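Local structure of cytochrome P450 (Picrophilus torridus, 2RFB) at residues I45-M50 and E57-S62; N161-S166 and I179-L184; E150-K153 and I159-V162. The protein probably works as a heme-dependent monooxygenase, using molecular oxygen and electrons supplied by a redox partner to oxidise its substrates. All coordinates share one frame; numbering follows the deposited sequence.

Contact 1 (I45-M50 and E57-S62); sequences ISFITM and EFRDIS. With HEM (protoporphyrin IX containing Fe), chain G; SO4 (sulfate ion), chain F.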
loop_
_atom_site.group_PDB
_atom_site.type_symbol
_atom_site.label_atom_id
_atom_site.label_comp_id
_atom_site.label_asym_id
_atom_site.label_seq_id
_atom_site.Cartn_x
_atom_site.Cartn_y
_atom_site.Cartn_z
ATOM N N ILE A 45 0.766 1.522 -13.257
ATOM C CA ILE A 45 1.937 1.386 -14.150
ATOM C C ILE A 45 2.839 0.192 -13.796
ATOM O O ILE A 45 2.706 -0.420 -12.729
ATOM C CB ILE A 45 2.808 2.649 -14.083
ATOM C CG1 ILE A 45 3.349 2.839 -12.654
ATOM C CG2 ILE A 45 2.040 3.868 -14.646
ATOM C CD1 ILE A 45 3.362 4.283 -12.191
ATOM N N SER A 46 3.802 -0.098 -14.668
ATOM C CA SER A 46 4.720 -1.222 -14.479
ATOM C C SER A 46 3.989 -2.552 -14.296
ATOM O O SER A 46 2.979 -2.796 -14.949
ATOM C CB SER A 46 5.693 -0.990 -13.320
ATOM O OG SER A 46 6.484 -2.163 -13.127
ATOM N N PHE A 47 4.496 -3.410 -13.416
ATOM C CA PHE A 47 4.054 -4.780 -13.419
ATOM C C PHE A 47 2.707 -5.029 -12.747
ATOM O O PHE A 47 2.156 -6.130 -12.866
ATOM C CB PHE A 47 5.161 -5.747 -12.949
ATOM C CG PHE A 47 5.608 -5.548 -11.515
ATOM C CD1 PHE A 47 4.859 -6.060 -10.450
ATOM C CD2 PHE A 47 6.783 -4.883 -11.232
ATOM C CE1 PHE A 47 5.260 -5.859 -9.114
ATOM C CE2 PHE A 47 7.195 -4.699 -9.884
ATOM C CZ PHE A 47 6.435 -5.186 -8.839
ATOM N N ILE A 48 2.155 -4.022 -12.081
ATOM C CA ILE A 48 0.813 -4.147 -11.523
ATOM C C ILE A 48 -0.257 -4.381 -12.586
ATOM O O ILE A 48 -1.257 -5.028 -12.308
ATOM C CB ILE A 48 0.422 -2.970 -10.532
ATOM C CG1 ILE A 48 -0.627 -3.438 -9.512
ATOM C CG2 ILE A 48 0.039 -1.625 -11.267
ATOM C CD1 ILE A 48 -0.836 -2.420 -8.318
ATOM N N THR A 49 -0.049 -3.873 -13.794
ATOM C CA THR A 49 -1.059 -3.989 -14.818
ATOM C C THR A 49 -0.718 -5.103 -15.823
ATOM O O THR A 49 -1.283 -5.146 -16.927
ATOM C CB THR A 49 -1.284 -2.640 -15.542
ATOM O OG1 THR A 49 -0.063 -2.193 -16.123
ATOM C CG2 THR A 49 -1.726 -1.562 -14.572
ATOM N N MET A 50 0.178 -6.022 -15.440
ATOM C CA MET A 50 0.615 -7.094 -16.342
ATOM C C MET A 50 0.077 -8.443 -15.942
ATOM O O MET A 50 -0.028 -8.734 -14.761
ATOM C CB MET A 50 2.121 -7.205 -16.324
ATOM C CG MET A 50 2.821 -6.123 -17.077
ATOM S SD MET A 50 4.560 -6.271 -16.689
ATOM C CE MET A 50 5.138 -4.656 -17.284
ATOM N N GLU A 57 8.130 -12.343 -14.450
ATOM C CA GLU A 57 9.437 -11.912 -14.896
ATOM C C GLU A 57 9.763 -10.580 -14.248
ATOM O O GLU A 57 10.818 -10.432 -13.653
ATOM C CB GLU A 57 9.521 -11.831 -16.430
ATOM C CG GLU A 57 9.355 -13.167 -17.132
ATOM C CD GLU A 57 9.542 -13.095 -18.654
ATOM O OE1 GLU A 57 10.227 -12.143 -19.120
ATOM O OE2 GLU A 57 9.033 -14.004 -19.371
ATOM N N PHE A 58 8.842 -9.631 -14.330
ATOM C CA PHE A 58 9.042 -8.324 -13.692
ATOM C C PHE A 58 9.110 -8.428 -12.177
ATOM O O PHE A 58 10.064 -7.974 -11.589
ATOM C CB PHE A 58 7.968 -7.330 -14.122
ATOM C CG PHE A 58 8.255 -6.667 -15.430
ATOM C CD1 PHE A 58 7.885 -7.273 -16.636
ATOM C CD2 PHE A 58 8.884 -5.440 -15.477
ATOM C CE1 PHE A 58 8.157 -6.663 -17.866
ATOM C CE2 PHE A 58 9.157 -4.820 -16.705
ATOM C CZ PHE A 58 8.795 -5.430 -17.897
ATOM N N ARG A 59 8.125 -9.046 -11.535
ATOM C CA ARG A 59 8.144 -9.106 -10.057
ATOM C C ARG A 59 9.392 -9.814 -9.447
ATOM O O ARG A 59 9.862 -9.396 -8.389
ATOM C CB ARG A 59 6.810 -9.659 -9.518
ATOM C CG ARG A 59 6.661 -9.646 -8.014
ATOM C CD ARG A 59 5.347 -10.312 -7.616
ATOM N NE ARG A 59 5.224 -10.564 -6.178
ATOM C CZ ARG A 59 4.202 -10.180 -5.411
ATOM N NH1 ARG A 59 3.169 -9.498 -5.914
ATOM N NH2 ARG A 59 4.203 -10.502 -4.121
ATOM N N ASP A 60 9.936 -10.839 -10.118
ATOM C CA ASP A 60 11.114 -11.595 -9.601
ATOM C C ASP A 60 12.389 -10.735 -9.411
ATOM O O ASP A 60 13.220 -10.998 -8.525
ATOM C CB ASP A 60 11.466 -12.815 -10.488
ATOM C CG ASP A 60 10.449 -13.992 -10.367
ATOM O OD1 ASP A 60 10.474 -14.889 -11.250
ATOM O OD2 ASP A 60 9.636 -14.050 -9.412
ATOM N N ILE A 61 12.546 -9.722 -10.261
ATOM C CA ILE A 61 13.670 -8.822 -10.167
ATOM C C ILE A 61 13.802 -8.278 -8.745
ATOM O O ILE A 61 14.899 -8.190 -8.241
ATOM C CB ILE A 61 13.545 -7.681 -11.206
ATOM C CG1 ILE A 61 13.546 -8.272 -12.632
ATOM C CG2 ILE A 61 14.603 -6.571 -10.981
ATOM C CD1 ILE A 61 13.029 -7.314 -13.725
ATOM N N SER A 62 12.698 -7.958 -8.080
ATOM C CA SER A 62 12.792 -7.348 -6.747
ATOM C C SER A 62 12.248 -8.217 -5.602
ATOM O O SER A 62 12.534 -7.951 -4.416
ATOM C CB SER A 62 12.064 -6.004 -6.717
ATOM O OG SER A 62 10.685 -6.182 -6.918
HETATM C CHA HEM G . 0.114 -4.555 -4.661
HETATM C CHB HEM G . -2.453 -3.053 -0.732
HETATM C CHC HEM G . 1.794 -1.291 1.110
HETATM C CHD HEM G . 4.196 -2.126 -3.057
HETATM C C1A HEM G . -0.919 -4.329 -3.735
HETATM C C2A HEM G . -2.275 -4.810 -3.860
HETATM C C3A HEM G . -2.960 -4.376 -2.753
HETATM C C4A HEM G . -2.036 -3.664 -1.948
HETATM C CMA HEM G . -4.491 -4.547 -2.275
HETATM C CAA HEM G . -2.808 -5.665 -5.062
HETATM C CBA HEM G . -3.383 -4.789 -6.205
HETATM C CGA HEM G . -3.948 -5.776 -7.189
HETATM O O1A HEM G . -4.111 -7.008 -6.859
HETATM O O2A HEM G . -4.243 -5.325 -8.314
HETATM C C1B HEM G . -1.513 -2.461 0.135
HETATM C C2B HEM G . -1.722 -2.052 1.503
HETATM C C3B HEM G . -0.503 -1.574 1.921
HETATM C C4B HEM G . 0.435 -1.686 0.871
HETATM C CMB HEM G . -3.134 -2.191 2.228
HETATM C CAB HEM G . 0.137 -0.915 3.241
HETATM C CBB HEM G . -0.412 -1.056 4.550
HETATM C C1C HEM G . 2.928 -1.401 0.230
HETATM C C2C HEM G . 4.368 -1.086 0.375
HETATM C C3C HEM G . 4.961 -1.330 -0.820
HETATM C C4C HEM G . 3.972 -1.756 -1.728
HETATM C CMC HEM G . 5.220 -0.550 1.614
HETATM C CAC HEM G . 6.495 -1.202 -1.181
HETATM C CBC HEM G . 6.929 -0.478 -2.229
HETATM C C1D HEM G . 3.289 -2.879 -3.872
HETATM C C2D HEM G . 3.563 -3.381 -5.199
HETATM C C3D HEM G . 2.273 -4.090 -5.648
HETATM C C4D HEM G . 1.387 -3.979 -4.560
HETATM C CMD HEM G . 4.856 -3.212 -6.061
HETATM C CAD HEM G . 1.878 -4.839 -6.966
HETATM C CBD HEM G . 2.400 -6.288 -6.851
HETATM C CGD HEM G . 2.074 -7.058 -8.091
HETATM O O1D HEM G . 1.212 -6.566 -8.888
HETATM O O2D HEM G . 2.673 -8.156 -8.296
HETATM N NA HEM G . -0.792 -3.634 -2.528
HETATM N NB HEM G . -0.148 -2.246 -0.223
HETATM N NC HEM G . 2.764 -1.821 -1.091
HETATM N ND HEM G . 1.970 -3.255 -3.520
HETATM FE FE HEM G . 1.063 -2.919 -1.802
HETATM S S SO4 F . 3.767 1.435 -17.873
HETATM O O1 SO4 F . 2.667 0.459 -17.879
HETATM O O2 SO4 F . 3.406 2.661 -17.168
HETATM O O3 SO4 F . 4.935 0.805 -17.232
HETATM O O4 SO4 F . 4.069 1.793 -19.261
#
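Phe47 and Met50, from the loop that precedes helix 52-66, rest on Phe58 and Arg59 of that helix, the C helix of the cytochrome P450 fold, whose His55 and Arg59 bind heme. Just before them, the Ser46 backbone N gives a 2.9 Å hydrogen bond to O3 of a sulfate, probably taken up from the crystallisation liquor. Phe47 starts a short 3-10 turn. Its CG lies between the backbone N and the carbonyl carbon (chi1 64°), which points the ring at the helix, so that Arg59 lies on its face; Phe47 CB lies 3.4 Å from Phe58 CB, the two side chains running antiparallel as they pass. Arg59 CA stands over the centre of the Phe47 ring, 4.3 Å from the centroid, while a heme propionate carboxyl meets the edge of the same ring, with Phe47 CE1 3.6 Å from CGD. The extended Arg59 chain carries its guanidinium past the aromatic ring, and NH1 reaches propionate O2D at 2.8 Å, in the guanidinium plane; the same nitrogen also bonds Met294 O. Ile48 turns from the helix to the heme, its CG1 near propionate O1D. Met50 closes the segment by crossing the Phe58 ring at about a right angle. Its CE methyl sits over the face, 3.7 Å from the centroid, and SD makes an oblique Met-aromatic contact, 3.5 Å from Phe58 CD1.

Contact 2 (N161-S166 and I179-L184); sequences NVLAGS and IKYIML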
loop_
_atom_site.group_PDB
_atom_site.type_symbol
_atom_site.label_atom_id
_atom_site.label_comp_id
_atom_site.label_asym_id
_atom_site.label_seq_id
_atom_site.Cartn_x
_atom_site.Cartn_y
_atom_site.Cartn_z
ATOM N N ASN A 161 20.183 -0.175 -7.817
ATOM C CA ASN A 161 21.333 -0.944 -8.298
ATOM C C ASN A 161 20.962 -2.314 -8.850
ATOM O O ASN A 161 21.655 -2.853 -9.725
ATOM C CB ASN A 161 22.407 -1.110 -7.216
ATOM C CG ASN A 161 23.634 -1.869 -7.727
ATOM O OD1 ASN A 161 24.537 -1.276 -8.312
ATOM N ND2 ASN A 161 23.648 -3.192 -7.533
ATOM N N VAL A 162 19.891 -2.887 -8.320
ATOM C CA VAL A 162 19.447 -4.206 -8.718
ATOM C C VAL A 162 18.729 -4.101 -10.038
ATOM O O VAL A 162 18.818 -5.003 -10.867
ATOM C CB VAL A 162 18.513 -4.843 -7.643
ATOM C CG1 VAL A 162 17.735 -6.060 -8.218
ATOM C CG2 VAL A 162 19.318 -5.252 -6.403
ATOM N N LEU A 163 17.997 -3.010 -10.226
ATOM C CA LEU A 163 17.264 -2.783 -11.470
ATOM C C LEU A 163 18.247 -2.497 -12.592
ATOM O O LEU A 163 17.964 -2.763 -13.757
ATOM C CB LEU A 163 16.286 -1.616 -11.318
ATOM C CG LEU A 163 14.981 -1.816 -10.529
ATOM C CD1 LEU A 163 14.306 -0.474 -10.338
ATOM C CD2 LEU A 163 14.023 -2.812 -11.209
ATOM N N ALA A 164 19.410 -1.959 -12.227
ATOM C CA ALA A 164 20.462 -1.673 -13.192
ATOM C C ALA A 164 21.045 -2.960 -13.770
ATOM O O ALA A 164 21.252 -3.065 -14.975
ATOM C CB ALA A 164 21.565 -0.817 -12.557
ATOM N N GLY A 165 21.304 -3.935 -12.904
ATOM C CA GLY A 165 21.958 -5.179 -13.314
ATOM C C GLY A 165 20.969 -6.251 -13.738
ATOM O O GLY A 165 21.338 -7.416 -13.904
ATOM N N SER A 166 19.718 -5.836 -13.925
ATOM C CA SER A 166 18.621 -6.756 -14.184
ATOM C C SER A 166 18.223 -6.890 -15.642
ATOM O O SER A 166 18.364 -5.971 -16.454
ATOM C CB SER A 166 17.379 -6.341 -13.388
ATOM O OG SER A 166 16.741 -5.211 -13.968
ATOM N N ILE A 179 12.383 3.220 -14.547
ATOM C CA ILE A 179 11.784 4.345 -13.816
ATOM C C ILE A 179 10.406 3.959 -13.299
ATOM O O ILE A 179 10.094 4.154 -12.099
ATOM C CB ILE A 179 11.617 5.605 -14.658
ATOM C CG1 ILE A 179 12.894 5.945 -15.450
ATOM C CG2 ILE A 179 11.108 6.785 -13.789
ATOM C CD1 ILE A 179 14.041 6.492 -14.655
ATOM N N LYS A 180 9.590 3.390 -14.191
ATOM C CA LYS A 180 8.230 3.056 -13.814
ATOM C C LYS A 180 8.236 2.045 -12.664
ATOM O O LYS A 180 7.389 2.136 -11.759
ATOM C CB LYS A 180 7.405 2.539 -14.997
ATOM C CG LYS A 180 7.187 3.530 -16.140
ATOM C CD LYS A 180 6.594 4.875 -15.695
ATOM C CE LYS A 180 6.371 5.829 -16.895
ATOM N NZ LYS A 180 6.205 5.077 -18.194
ATOM N N TYR A 181 9.208 1.130 -12.668
ATOM C CA TYR A 181 9.341 0.097 -11.612
ATOM C C TYR A 181 9.498 0.768 -10.260
ATOM O O TYR A 181 8.766 0.478 -9.320
ATOM C CB TYR A 181 10.573 -0.821 -11.882
ATOM C CG TYR A 181 10.531 -2.220 -11.252
ATOM C CD1 TYR A 181 10.429 -3.375 -12.055
ATOM C CD2 TYR A 181 10.633 -2.390 -9.875
ATOM C CE1 TYR A 181 10.407 -4.647 -11.484
ATOM C CE2 TYR A 181 10.618 -3.681 -9.285
ATOM C CZ TYR A 181 10.499 -4.789 -10.092
ATOM O OH TYR A 181 10.490 -6.035 -9.511
ATOM N N ILE A 182 10.449 1.693 -10.195
ATOM C CA ILE A 182 10.689 2.516 -9.013
ATOM C C ILE A 182 9.459 3.339 -8.683
ATOM O O ILE A 182 9.016 3.349 -7.542
ATOM C CB ILE A 182 11.916 3.384 -9.276
ATOM C CG1 ILE A 182 13.167 2.508 -9.188
ATOM C CG2 ILE A 182 12.001 4.616 -8.373
ATOM C CD1 ILE A 182 14.315 3.139 -9.896
ATOM N N MET A 183 8.858 3.971 -9.683
ATOM C CA MET A 183 7.614 4.686 -9.449
ATOM C C MET A 183 6.527 3.825 -8.818
ATOM O O MET A 183 5.820 4.276 -7.930
ATOM C CB MET A 183 7.112 5.331 -10.725
ATOM C CG MET A 183 7.847 6.571 -11.057
ATOM S SD MET A 183 7.288 7.215 -12.627
ATOM C CE MET A 183 5.658 7.808 -12.197
ATOM N N LEU A 184 6.398 2.580 -9.260
ATOM C CA LEU A 184 5.380 1.691 -8.702
ATOM C C LEU A 184 5.696 1.370 -7.284
ATOM O O LEU A 184 4.801 1.337 -6.473
ATOM C CB LEU A 184 5.243 0.400 -9.502
ATOM C CG LEU A 184 4.371 -0.729 -8.960
ATOM C CD1 LEU A 184 2.949 -0.239 -8.745
ATOM C CD2 LEU A 184 4.396 -1.927 -9.947
#
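Leu163 lays its CD2 methyl over one face of the Tyr181 ring, 3.6 Å from the centroid in a CH-pi contact. The methyl is shifted from the ring centre toward the rim on the CG side, where Leu163 CD2 comes to 3.5 Å from Tyr181 CG. The other branch works on the next residue of helix 175-206: Leu163 CD1 packs 3.4 Å from Ile182 CG1 and also touches the CD1 methyl of that isoleucine. One leucine fork thus straddles two consecutive side chains, one aromatic and one branched. In Tyr181, CG anti to the backbone N (chi1 -156°) swings the ring toward Leu163, and chi2 of 113° turns a face to it, whereas Ile182 begins off to one side and bends its CD1 end back toward helix 159-164.

Helix 175-206 is the long central helix that runs across the P450 fold past the heme, and Leu184, further along, touches the cofactor. Helix 159-164 stops right after Leu163 and Ala164, Gly165 being the first residue to leave helical angles. Ser166 then turns back, and its OG gives a 2.7 Å hydrogen bond to the Leu163 carbonyl O from above the carbonyl plane, 39° out of it.

The polar end of Tyr181 looks elsewhere: OH is hydrogen-bonded to Ser62 OG and Phe58 O of helix 52-66. The hydroxyl's position is therefore set by Ser62 and Phe58, while Leu163 and Phe47 pack on the ring, which implies that the two helices here meet purely through apolar surface.

Contact 3 (E150-K153 and I159-V162); sequences EIFK and IINV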
loop_
_atom_site.group_PDB
_atom_site.type_symbol
_atom_site.label_atom_id
_atom_site.label_comp_id
_atom_site.label_asym_id
_atom_site.label_seq_id
_atom_site.Cartn_x
_atom_site.Cartn_y
_atom_site.Cartn_z
ATOM N N GLU A 150 21.782 9.382 -13.332
ATOM C CA GLU A 150 23.115 9.360 -12.742
ATOM C C GLU A 150 23.245 8.214 -11.726
ATOM O O GLU A 150 24.229 7.506 -11.717
ATOM C CB GLU A 150 23.459 10.727 -12.132
ATOM C CG GLU A 150 24.437 11.651 -12.949
ATOM C CD GLU A 150 24.563 11.335 -14.462
ATOM O OE1 GLU A 150 23.527 11.182 -15.166
ATOM O OE2 GLU A 150 25.725 11.279 -14.960
ATOM N N ILE A 151 22.225 7.995 -10.915
ATOM C CA ILE A 151 22.305 6.982 -9.886
ATOM C C ILE A 151 22.382 5.599 -10.503
ATOM O O ILE A 151 23.257 4.802 -10.145
ATOM C CB ILE A 151 21.119 7.058 -8.954
ATOM C CG1 ILE A 151 21.153 8.397 -8.218
ATOM C CG2 ILE A 151 21.151 5.888 -7.989
ATOM C CD1 ILE A 151 19.787 8.913 -7.857
ATOM N N PHE A 152 21.496 5.336 -11.459
ATOM C CA PHE A 152 21.519 4.080 -12.196
ATOM C C PHE A 152 22.907 3.677 -12.689
ATOM O O PHE A 152 23.184 2.488 -12.866
ATOM C CB PHE A 152 20.530 4.105 -13.358
ATOM C CG PHE A 152 19.157 3.653 -12.980
ATOM C CD1 PHE A 152 18.091 4.536 -12.988
ATOM C CD2 PHE A 152 18.928 2.343 -12.588
ATOM C CE1 PHE A 152 16.846 4.117 -12.625
ATOM C CE2 PHE A 152 17.669 1.924 -12.217
ATOM C CZ PHE A 152 16.635 2.808 -12.234
ATOM N N LYS A 153 23.786 4.652 -12.902
ATOM C CA LYS A 153 25.095 4.334 -13.462
ATOM C C LYS A 153 26.226 4.283 -12.447
ATOM O O LYS A 153 27.256 3.693 -12.710
ATOM C CB LYS A 153 25.404 5.181 -14.702
ATOM C CG LYS A 153 24.827 4.538 -15.992
ATOM C CD LYS A 153 25.460 5.107 -17.279
ATOM C CE LYS A 153 25.463 4.094 -18.445
ATOM N NZ LYS A 153 24.094 3.606 -18.800
ATOM N N ILE A 159 17.606 -1.236 -4.438
ATOM C CA ILE A 159 16.856 -1.651 -5.630
ATOM C C ILE A 159 17.295 -0.976 -6.918
ATOM O O ILE A 159 17.356 -1.616 -7.962
ATOM C CB ILE A 159 15.345 -1.438 -5.492
ATOM C CG1 ILE A 159 14.782 -2.233 -4.308
ATOM C CG2 ILE A 159 14.636 -1.801 -6.807
ATOM C CD1 ILE A 159 15.210 -3.689 -4.255
ATOM N N ILE A 160 17.575 0.319 -6.863
ATOM C CA ILE A 160 18.066 0.990 -8.060
ATOM C C ILE A 160 19.206 0.190 -8.649
ATOM O O ILE A 160 19.175 -0.135 -9.829
ATOM C CB ILE A 160 18.464 2.469 -7.810
ATOM C CG1 ILE A 160 17.195 3.289 -7.516
ATOM C CG2 ILE A 160 19.171 3.027 -9.023
ATOM C CD1 ILE A 160 17.450 4.543 -6.755
ATOM N N ASN A 161 20.183 -0.175 -7.817
ATOM C CA ASN A 161 21.333 -0.944 -8.298
ATOM C C ASN A 161 20.962 -2.314 -8.850
ATOM O O ASN A 161 21.655 -2.853 -9.725
ATOM C CB ASN A 161 22.407 -1.110 -7.216
ATOM C CG ASN A 161 23.634 -1.869 -7.727
ATOM O OD1 ASN A 161 24.537 -1.276 -8.312
ATOM N ND2 ASN A 161 23.648 -3.192 -7.533
ATOM N N VAL A 162 19.891 -2.887 -8.320
ATOM C CA VAL A 162 19.447 -4.206 -8.718
ATOM C C VAL A 162 18.729 -4.101 -10.038
ATOM O O VAL A 162 18.818 -5.003 -10.867
ATOM C CB VAL A 162 18.513 -4.843 -7.643
ATOM C CG1 VAL A 162 17.735 -6.060 -8.218
ATOM C CG2 VAL A 162 19.318 -5.252 -6.403
#
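Two consecutive helices, 136-153 and 159-164, are joined by a short loop, and this contact packs the end of the first on the start of the second. In the P450 order of helices they probably correspond to G and H, just ahead of the long helix 175-206. Ile160 carries the joint: its CG2 methyl fits between Ile151 and the ring of Phe152. On one flank Ile160 CG2 lies 3.6 Å from Ile151 CG2, the two branch methyls touching as the side chains pass at a slant. On the other it sits over a face of the Phe152 ring, 3.8 Å from the centroid and 19° off the normal, displaced toward the rim so that Phe152 CD2 is its closest ring atom at 3.6 Å. That methyl is anti to the backbone N of Ile160, while CG1 lies beside the N (chi1 -69°), so the longer branch is kept clear of the ring. The Phe152 side chain runs roughly perpendicular to Ile160, and its CE2 comes to 3.5 Å from the carbonyl O of Ile160.

Phe152 continues on to Ile182 and Met175 of helix 175-206 and to Leu163, and Ile151 leans on Pro114. Backbone hydrogen bonds also tie Ile159 to Ile110 and Ile160 to Leu111. Away from the heme and beside helix 175-206, these apolar side chains pack together what is probably the G-H helix pair of the P450 fold.

The three contacts step outward from the heme. Contact 1 is partly buried and borders the cofactor, so it mixes aromatic packing with an arginine hydrogen bond to a propionate. Contacts 2 and 3 are buried and apolar in their side-chain packing, and they share helix 159-164, which uses Leu163 in the one and Ile160 in the other. Tyr181 joins contact 1 to contact 2 through its hydroxyl and its ring, which meets that of Phe47. Ile182 does the same between contacts 2 and 3 by packing alone, its CD1 3.3 Å from Phe152 CZ. Helix 175-206 thus stands between the heme-side loop and the outer helix pair.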